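Local coordinates for hypothetical protein (Staphylococcus aureus subsp. aureus Mu50, PDB 4PEO) that is a cysteine protease that removes the N-terminal nine residues of ribosomal protein bL27, a cleavage essential for growth, at residues T74-D77 against E78-L81. Numbering follows the deposited sequence.
Sequences TNND and EAQL
Asn76, the N-cap of helix 77-96, reaches forward with its side chain to the backbone N of Ala79, where the chain leaves the loop after strand 67-70. Its CB rests 4.0 Å from Ala79 CB, a small apolar contact beside the capping bond. CG points anti to the backbone N (chi1 -173°), which carries the amide forward over the first turn. There OD1 accepts from Ala79 N at 3.0 Å, with the N-H aimed almost straight at the oxygen (169°); the donor stands above the amide plane, 43° out of it. The side-chain oxygen thus serves a backbone N-H of the first turn, which has no preceding turn to supply a carbonyl. OD1 also lies 3.1 Å from Glu78 N. The other branch, ND2, gives a hydrogen to a water, and that water in turn donates to Glu78 OE1; the Glu78 chain, extended beyond CG, reaches out to this water.

Behind the cap, the regular i to i+4 pattern takes over: Gln80 N bonds to Asn76 O at 3.0 Å, and Leu81 N to Asp77 O at 2.9 Å. Asn76 thus caps with its side chain and opens the helical bonding with its carbonyl. On the side facing the loop, Gln80 bends at chi2, and its amide continues away from the cap, where OE1 accepts from Val14 N at the start of strand 14-20, tying the first turn to the sheet. At the bend, Gln80 CG packs against two carbonyl oxygens, 3.4 Å from both Thr74 O and Asn76 O.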
loop_
_atom_site.group_PDB
_atom_site.type_symbol
_atom_site.label_atom_id
_atom_site.label_comp_id
_atom_site.label_asym_id
_atom_site.label_seq_id
_atom_site.Cartn_x
_atom_site.Cartn_y
_atom_site.Cartn_z
ATOM N N THR B 74 -5.565 11.099 14.547
ATOM C CA THR B 74 -6.632 10.629 13.643
ATOM C C THR B 74 -7.050 11.714 12.637
ATOM O O THR B 74 -7.742 11.418 11.660
ATOM C CB THR B 74 -7.852 10.103 14.434
ATOM O OG1 THR B 74 -8.415 11.173 15.191
ATOM C CG2 THR B 74 -7.525 8.906 15.317
ATOM N N ASN B 75 -6.641 12.968 12.877
ATOM C CA ASN B 75 -6.966 14.063 11.974
ATOM C C ASN B 75 -5.861 14.324 10.946
ATOM O O ASN B 75 -5.932 15.300 10.195
ATOM C CB ASN B 75 -7.363 15.324 12.734
ATOM C CG ASN B 75 -8.499 15.124 13.702
ATOM O OD1 ASN B 75 -9.617 14.692 13.374
ATOM N ND2 ASN B 75 -8.206 15.419 14.938
ATOM N N ASN B 76 -4.858 13.435 10.885
ATOM C CA ASN B 76 -3.806 13.539 9.887
ATOM C C ASN B 76 -4.368 12.924 8.602
ATOM O O ASN B 76 -4.445 11.699 8.482
ATOM C CB ASN B 76 -2.517 12.828 10.337
ATOM C CG ASN B 76 -1.359 13.071 9.395
ATOM O OD1 ASN B 76 -1.449 12.863 8.179
ATOM N ND2 ASN B 76 -0.257 13.559 9.926
ATOM N N ASP B 77 -4.793 13.778 7.657
ATOM C CA ASP B 77 -5.401 13.326 6.411
ATOM C C ASP B 77 -4.501 12.413 5.591
ATOM O O ASP B 77 -4.995 11.474 4.968
ATOM C CB ASP B 77 -5.875 14.520 5.571
ATOM C CG ASP B 77 -7.056 15.286 6.161
ATOM O OD1 ASP B 77 -7.680 14.782 7.132
ATOM O OD2 ASP B 77 -7.387 16.357 5.625
ATOM N N GLU B 78 -3.185 12.673 5.597
ATOM C CA GLU B 78 -2.232 11.864 4.825
ATOM C C GLU B 78 -2.124 10.449 5.409
ATOM O O GLU B 78 -2.235 9.476 4.660
ATOM C CB GLU B 78 -0.856 12.527 4.796
ATOM C CG GLU B 78 -0.749 13.739 3.888
ATOM C CD GLU B 78 0.675 14.245 3.756
ATOM O OE1 GLU B 78 1.401 14.283 4.779
ATOM O OE2 GLU B 78 1.068 14.597 2.621
ATOM N N ALA B 79 -1.955 10.327 6.747
ATOM C CA ALA B 79 -1.883 9.011 7.405
ATOM C C ALA B 79 -3.221 8.277 7.194
ATOM O O ALA B 79 -3.215 7.084 6.909
ATOM C CB ALA B 79 -1.605 9.182 8.898
ATOM N N GLN B 80 -4.359 9.004 7.279
ATOM C CA GLN B 80 -5.677 8.392 7.060
ATOM C C GLN B 80 -5.814 7.861 5.626
ATOM O O GLN B 80 -6.304 6.740 5.434
ATOM C CB GLN B 80 -6.804 9.364 7.402
ATOM C CG GLN B 80 -6.993 9.522 8.927
ATOM C CD GLN B 80 -7.464 8.230 9.573
ATOM O OE1 GLN B 80 -8.450 7.636 9.145
ATOM N NE2 GLN B 80 -6.793 7.770 10.627
ATOM N N LEU B 81 -5.323 8.625 4.638
ATOM C CA LEU B 81 -5.351 8.164 3.241
ATOM C C LEU B 81 -4.505 6.893 3.084
ATOM O O LEU B 81 -4.919 5.963 2.391
ATOM C CB LEU B 81 -4.850 9.253 2.281
ATOM C CG LEU B 81 -4.892 8.898 0.798
ATOM C CD1 LEU B 81 -6.320 8.596 0.332
ATOM C CD2 LEU B 81 -4.281 9.997 -0.040
HETATM O O HOH W 1 1.777 14.580 7.853
#